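Local coordinates for protein citrate synthase (Metallosphaera sedula, PDB 6ABW) that probably catalyses the condensation of acetyl-CoA with oxaloacetate and water to give citrate and CoA, the entry step of the tricarboxylic acid cycle, at residues A223-P228 against L345-R350; S102-M107 against A144-A149. All coordinates share one frame; numbering follows the deposited sequence.

Contact 1: residues A223-P228 against L345-R350; sequences AALKGP and LFALSR. With ACO (acetyl coenzyme *a), chain D.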
loop_
_atom_site.group_PDB
_atom_site.type_symbol
_atom_site.label_atom_id
_atom_site.label_comp_id
_atom_site.label_asym_id
_atom_site.label_seq_id
_atom_site.Cartn_x
_atom_site.Cartn_y
_atom_site.Cartn_z
ATOM N N ALA A 223 -0.165 2.167 -4.675
ATOM C CA ALA A 223 -0.772 0.861 -4.945
ATOM C C ALA A 223 -2.226 1.010 -5.384
ATOM O O ALA A 223 -2.662 0.390 -6.351
ATOM C CB ALA A 223 -0.706 -0.061 -3.713
ATOM N N ALA A 224 -2.986 1.839 -4.697
ATOM C CA ALA A 224 -4.357 2.102 -5.096
ATOM C C ALA A 224 -4.493 2.916 -6.405
ATOM O O ALA A 224 -5.327 2.598 -7.277
ATOM C CB ALA A 224 -5.082 2.843 -3.967
ATOM N N LEU A 225 -3.605 3.877 -6.617
ATOM C CA LEU A 225 -3.590 4.713 -7.816
ATOM C C LEU A 225 -3.266 3.882 -9.065
ATOM O O LEU A 225 -3.659 4.240 -10.166
ATOM C CB LEU A 225 -2.540 5.811 -7.589
ATOM C CG LEU A 225 -2.488 6.831 -8.736
ATOM C CD1 LEU A 225 -3.815 7.565 -8.953
ATOM C CD2 LEU A 225 -1.398 7.842 -8.529
ATOM N N LYS A 226 -2.550 2.765 -8.918
ATOM C CA LYS A 226 -2.230 1.953 -10.034
ATOM C C LYS A 226 -3.507 1.333 -10.671
ATOM O O LYS A 226 -3.487 1.022 -11.887
ATOM C CB LYS A 226 -1.231 0.856 -9.638
ATOM C CG LYS A 226 -0.501 0.282 -10.786
ATOM C CD LYS A 226 0.478 -0.769 -10.236
ATOM C CE LYS A 226 0.799 -1.753 -11.315
ATOM N NZ LYS A 226 1.584 -2.867 -10.764
ATOM N N GLY A 227 -4.600 1.191 -9.897
ATOM C CA GLY A 227 -5.801 0.549 -10.351
ATOM C C GLY A 227 -6.535 1.387 -11.400
ATOM O O GLY A 227 -6.693 2.608 -11.233
ATOM N N PRO A 228 -7.071 0.713 -12.456
ATOM C CA PRO A 228 -7.635 1.511 -13.559
ATOM C C PRO A 228 -8.977 2.142 -13.263
ATOM O O PRO A 228 -9.486 2.954 -14.072
ATOM C CB PRO A 228 -7.669 0.494 -14.703
ATOM C CG PRO A 228 -7.845 -0.866 -14.007
ATOM C CD PRO A 228 -6.995 -0.711 -12.765
ATOM N N LEU A 345 2.700 12.077 -12.876
ATOM C CA LEU A 345 2.783 13.527 -12.665
ATOM C C LEU A 345 1.704 14.005 -11.723
ATOM O O LEU A 345 1.944 14.837 -10.851
ATOM C CB LEU A 345 2.776 14.313 -13.979
ATOM C CG LEU A 345 3.977 14.007 -14.852
ATOM C CD1 LEU A 345 3.657 14.367 -16.314
ATOM C CD2 LEU A 345 5.159 14.812 -14.314
ATOM N N PHE A 346 0.508 13.453 -11.873
ATOM C CA PHE A 346 -0.531 13.597 -10.875
ATOM C C PHE A 346 -0.002 13.189 -9.489
ATOM O O PHE A 346 -0.194 13.923 -8.477
ATOM C CB PHE A 346 -1.802 12.766 -11.264
ATOM C CG PHE A 346 -2.801 12.603 -10.161
ATOM C CD1 PHE A 346 -3.822 13.545 -9.987
ATOM C CD2 PHE A 346 -2.712 11.569 -9.285
ATOM C CE1 PHE A 346 -4.745 13.396 -8.965
ATOM C CE2 PHE A 346 -3.598 11.433 -8.217
ATOM C CZ PHE A 346 -4.600 12.362 -8.040
ATOM N N ALA A 347 0.586 12.004 -9.407
ATOM C CA ALA A 347 1.047 11.460 -8.134
ATOM C C ALA A 347 2.109 12.388 -7.494
ATOM O O ALA A 347 2.130 12.573 -6.299
ATOM C CB ALA A 347 1.598 10.049 -8.304
ATOM N N LEU A 348 3.033 12.887 -8.313
ATOM C CA LEU A 348 4.043 13.860 -7.851
ATOM C C LEU A 348 3.403 15.030 -7.046
ATOM O O LEU A 348 3.783 15.338 -5.922
ATOM C CB LEU A 348 4.852 14.389 -9.019
ATOM C CG LEU A 348 5.899 15.470 -8.674
ATOM C CD1 LEU A 348 6.891 15.130 -7.594
ATOM C CD2 LEU A 348 6.622 15.933 -9.953
ATOM N N SER A 349 2.372 15.614 -7.643
ATOM C CA SER A 349 1.604 16.668 -7.026
ATOM C C SER A 349 0.835 16.207 -5.781
ATOM O O SER A 349 0.886 16.843 -4.696
ATOM C CB SER A 349 0.638 17.141 -8.105
ATOM O OG SER A 349 -0.237 18.091 -7.550
ATOM N N ARG A 350 0.136 15.086 -5.938
ATOM C CA ARG A 350 -0.735 14.583 -4.895
ATOM C C ARG A 350 0.037 14.038 -3.662
ATOM O O ARG A 350 -0.558 13.952 -2.594
ATOM C CB ARG A 350 -1.721 13.561 -5.473
ATOM C CG ARG A 350 -2.768 12.970 -4.544
ATOM C CD ARG A 350 -3.660 14.038 -3.927
ATOM N NE ARG A 350 -4.274 14.905 -4.932
ATOM C CZ ARG A 350 -5.498 14.750 -5.495
ATOM N NH1 ARG A 350 -6.348 13.819 -5.082
ATOM N NH2 ARG A 350 -5.913 15.569 -6.438
HETATM N N1A ACO D . -19.929 12.465 -21.373
HETATM C C2A ACO D . -21.214 12.407 -21.881
HETATM N N3A ACO D . -22.337 12.296 -21.078
HETATM C C4A ACO D . -22.166 12.246 -19.736
HETATM C C5A ACO D . -20.816 12.317 -19.133
HETATM C C6A ACO D . -19.690 12.441 -20.054
HETATM N N6A ACO D . -18.445 12.468 -19.534
HETATM N N7A ACO D . -20.956 12.216 -17.790
HETATM C C8A ACO D . -22.280 12.096 -17.526
HETATM N N9A ACO D . -22.981 12.105 -18.681
HETATM C C1B ACO D . -24.465 12.034 -18.823
HETATM C C2B ACO D . -25.111 10.815 -18.145
HETATM O O2B ACO D . -25.107 9.633 -18.947
HETATM C C3B ACO D . -26.502 11.346 -17.936
HETATM O O3B ACO D . -27.200 11.156 -19.179
HETATM P P3B ACO D . -28.815 10.952 -19.319
HETATM O O7A ACO D . -28.985 10.169 -20.608
HETATM O O8A ACO D . -29.377 12.369 -19.388
HETATM O O9A ACO D . -29.186 10.157 -18.071
HETATM C C4B ACO D . -26.310 12.837 -17.625
HETATM O O4B ACO D . -25.059 13.219 -18.215
HETATM C C5B ACO D . -26.215 13.167 -16.157
HETATM O O5B ACO D . -25.168 12.400 -15.563
HETATM P P1A ACO D . -24.762 12.671 -14.023
HETATM O O1A ACO D . -25.766 11.888 -13.209
HETATM O O2A ACO D . -24.562 14.183 -13.842
HETATM O O3A ACO D . -23.296 12.026 -13.774
HETATM P P2A ACO D . -22.978 10.441 -13.687
HETATM O O4A ACO D . -22.900 9.980 -12.256
HETATM O O5A ACO D . -23.714 9.695 -14.761
HETATM O O6A ACO D . -21.414 10.557 -14.075
HETATM C CBP ACO D . -19.128 10.953 -13.532
HETATM C CCP ACO D . -20.528 11.503 -13.464
HETATM C CDP ACO D . -17.923 11.841 -13.316
HETATM C CEP ACO D . -18.969 9.434 -13.370
HETATM C CAP ACO D . -19.054 10.962 -15.147
HETATM O OAP ACO D . -19.350 12.222 -15.778
HETATM C C9P ACO D . -17.750 10.493 -15.801
HETATM O O9P ACO D . -17.617 9.292 -16.005
HETATM N N8P ACO D . -16.803 11.419 -16.102
HETATM C C7P ACO D . -15.450 11.043 -16.444
HETATM C C6P ACO D . -15.266 10.375 -17.787
HETATM C C5P ACO D . -13.797 9.970 -17.806
HETATM O O5P ACO D . -12.953 10.735 -18.268
HETATM N N4P ACO D . -13.466 8.745 -17.338
HETATM C C3P ACO D . -12.104 8.201 -17.400
HETATM C C2P ACO D . -11.642 8.019 -15.971
HETATM S S1P ACO D . -11.594 6.298 -15.609
HETATM C C ACO D . -9.986 6.328 -15.222
HETATM O O ACO D . -9.196 6.322 -16.148
HETATM C CH3 ACO D . -9.627 6.412 -13.768
#

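Contact 2: residues S102-M107 against A144-A149; sequences SDAVGM and ANVLRA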
loop_
_atom_site.group_PDB
_atom_site.type_symbol
_atom_site.label_atom_id
_atom_site.label_comp_id
_atom_site.label_asym_id
_atom_site.label_seq_id
_atom_site.Cartn_x
_atom_site.Cartn_y
_atom_site.Cartn_z
ATOM N N SER A 102 7.214 -1.181 -17.868
ATOM C CA SER A 102 6.364 -1.300 -16.650
ATOM C C SER A 102 5.547 -0.025 -16.448
ATOM O O SER A 102 5.979 1.053 -16.843
ATOM C CB SER A 102 7.202 -1.463 -15.378
ATOM O OG SER A 102 8.167 -2.448 -15.516
ATOM N N ASP A 103 4.372 -0.170 -15.856
ATOM C CA ASP A 103 3.538 0.981 -15.517
ATOM C C ASP A 103 4.364 1.976 -14.643
ATOM O O ASP A 103 5.011 1.570 -13.670
ATOM C CB ASP A 103 2.331 0.481 -14.765
ATOM C CG ASP A 103 1.325 1.579 -14.479
ATOM O OD1 ASP A 103 1.705 2.674 -14.077
ATOM O OD2 ASP A 103 0.115 1.357 -14.679
ATOM N N ALA A 104 4.388 3.247 -15.021
ATOM C CA ALA A 104 5.193 4.217 -14.311
ATOM C C ALA A 104 4.777 4.369 -12.828
ATOM O O ALA A 104 5.619 4.540 -11.997
ATOM C CB ALA A 104 5.170 5.548 -15.037
ATOM N N VAL A 105 3.481 4.292 -12.512
ATOM C CA VAL A 105 3.044 4.400 -11.150
ATOM C C VAL A 105 3.588 3.214 -10.315
ATOM O O VAL A 105 3.982 3.395 -9.159
ATOM C CB VAL A 105 1.507 4.521 -11.089
ATOM C CG1 VAL A 105 0.990 4.415 -9.621
ATOM C CG2 VAL A 105 1.135 5.836 -11.716
ATOM N N GLY A 106 3.681 2.025 -10.931
ATOM C CA GLY A 106 4.260 0.826 -10.338
ATOM C C GLY A 106 5.752 0.992 -10.041
ATOM O O GLY A 106 6.264 0.562 -8.995
ATOM N N MET A 107 6.460 1.620 -10.963
ATOM C CA MET A 107 7.847 1.934 -10.711
ATOM C C MET A 107 7.998 2.910 -9.530
ATOM O O MET A 107 8.880 2.768 -8.677
ATOM C CB MET A 107 8.459 2.499 -11.991
ATOM C CG MET A 107 8.406 1.514 -13.127
ATOM S SD MET A 107 9.075 2.178 -14.687
ATOM C CE MET A 107 10.691 2.444 -14.204
ATOM N N ALA A 144 11.314 11.875 -12.018
ATOM C CA ALA A 144 12.235 12.263 -13.067
ATOM C C ALA A 144 12.999 11.009 -13.559
ATOM O O ALA A 144 13.164 10.808 -14.764
ATOM C CB ALA A 144 13.199 13.341 -12.525
ATOM N N ASN A 145 13.377 10.145 -12.634
ATOM C CA ASN A 145 14.135 8.937 -12.941
ATOM C C ASN A 145 13.316 7.808 -13.539
ATOM O O ASN A 145 13.789 7.030 -14.332
ATOM C CB ASN A 145 15.022 8.560 -11.778
ATOM C CG ASN A 145 16.239 9.485 -11.731
ATOM O OD1 ASN A 145 17.063 9.463 -12.650
ATOM N ND2 ASN A 145 16.226 10.433 -10.785
ATOM N N VAL A 146 12.000 7.773 -13.184
ATOM C CA VAL A 146 11.081 6.859 -13.815
ATOM C C VAL A 146 10.956 7.208 -15.306
ATOM O O VAL A 146 11.018 6.352 -16.191
ATOM C CB VAL A 146 9.719 6.863 -13.059
ATOM C CG1 VAL A 146 8.591 6.201 -13.885
ATOM C CG2 VAL A 146 9.839 6.132 -11.729
ATOM N N LEU A 147 10.832 8.484 -15.619
ATOM C CA LEU A 147 10.767 8.902 -17.013
ATOM C C LEU A 147 12.050 8.483 -17.734
ATOM O O LEU A 147 12.016 7.916 -18.881
ATOM C CB LEU A 147 10.522 10.419 -17.097
ATOM C CG LEU A 147 10.892 10.999 -18.503
ATOM C CD1 LEU A 147 9.904 10.493 -19.506
ATOM C CD2 LEU A 147 10.918 12.519 -18.398
ATOM N N ARG A 148 13.167 8.803 -17.091
ATOM C CA ARG A 148 14.447 8.605 -17.740
ATOM C C ARG A 148 14.791 7.105 -17.943
ATOM O O ARG A 148 15.260 6.675 -19.002
ATOM C CB ARG A 148 15.494 9.395 -17.007
ATOM C CG ARG A 148 15.331 10.893 -17.242
ATOM C CD ARG A 148 16.330 11.685 -16.426
ATOM N NE ARG A 148 17.676 11.611 -16.996
ATOM C CZ ARG A 148 18.121 12.363 -18.006
ATOM N NH1 ARG A 148 19.335 12.147 -18.457
ATOM N NH2 ARG A 148 17.346 13.255 -18.639
ATOM N N ALA A 149 14.478 6.273 -16.965
ATOM C CA ALA A 149 14.527 4.836 -17.156
ATOM C C ALA A 149 13.715 4.304 -18.295
ATOM O O ALA A 149 14.189 3.485 -19.104
ATOM C CB ALA A 149 14.222 4.083 -15.896
#

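Contact 1: residues A223-P228 against L345-R350
Leu225 meets helix 342-365 with both of its methyl groups. Apolar packing is all that joins the two segments; no hydrogen bond crosses. CD2 sits between the Ala347 methyl and the ring atom CD2 of Phe346, with Leu225 CD2 3.7 Å from Ala347 CB, and an alanine suits this spot because its short side chain lets the leucine come close to the helix backbone. The other branch reaches the Phe346 ring obliquely, with Leu225 CD1 3.9 Å from Phe346 CE2. With CG anti to the backbone N (chi1 -176°), the leucine extends its fork toward the helix.

Within the second segment, Phe346 CZ lies over the centre of one face of the Arg350 guanidinium, 3.6 Å above its plane, while Arg350 NE donates to the backbone oxygen of Tyr192; together these probably limit how the group can turn. Tyr192 also packs edge-to-face with the Phe346 ring.

Were Leu225 an alanine, both methyls would be gone, and a gap is likely to open beside Ala347, with the CD2-CE2 bond of the Phe346 ring left without its neighbour.

Ligand contact falls to Pro228, whose O lies 3.5 Å from CH3 of acetyl-CoA. The chemistry therefore implies a division: an apolar, shape-dependent seam at Leu225, and three residues later a backbone oxygen beside the acetyl methyl.

Contact 2: residues S102-M107 against A144-A149
Val146 faces the start of helix 104-119 and turns both of its methyls to it. CG1 sits between Ala104 and Met107, with Val146 CG1 3.7 Å from Ala104 CB, and CG2 lies against the base of Met107 alone, at 3.9 Å from Met107 CB. The valine's chi1 of 165° sets CG1 anti to the backbone N and CG2 beside it, which turns the fork toward two residues one helical turn apart. A beta-branched residue fits here, since it is wide close to its backbone and needs no long reach: the CA atoms of Ala104 and Val146 are 6.5 Å apart.

Met107 supplies the reach that valine lacks. Its SD passes Val146 CG1 at 4.1 Å, and the chain then bends at chi3 (63°), bringing CE to 4.2 Å from Ala149 CB, one turn further along helix 128-151. The flexible thioether can thus follow the partner helix, and Ile95 of helix 89-97 packs on both Met107 and Ala149.

Ala104, the third participant, is small enough for this near approach, and its methyl also touches Ser344 of helix 342-365. Just before it, Asp103 is the N-cap: OD1 accepts from Val105 N at 2.9 Å, nearly along the carboxylate C-O axis, although the N-H to acceptor angle of 140° shows a bent bond. The cap satisfies an amide of the first turn, where no preceding helical carbonyl is available, which is consistent with a well-formed first turn at Ala104.

Here the methionine reaches along the partner helix, while the small Ala104 stands where the backbones draw near, as is common in close helix-helix packing, within the largely helical fold of citrate synthase.

Followed from the N terminus, the chain first closes contact 2, a local loop in which 36 intervening residues, mostly helix, bring helix 128-151 back to the start of helix 104-119. Contact 1 opens later and spans 116 residues, joining the end of helix 214-225 to helix 342-365. The two loops are in series, neither nested nor crossed. In space their centres are only about 12 Å apart, and segments 102-107 and 223-228 touch: Lys226 N lies 4.0 Å from Val105 CG1. Helix 342-365 packs on both of these segments, uniting early and late parts of the chain, while Lys226 forms a salt bridge with Asp213 of the second subunit.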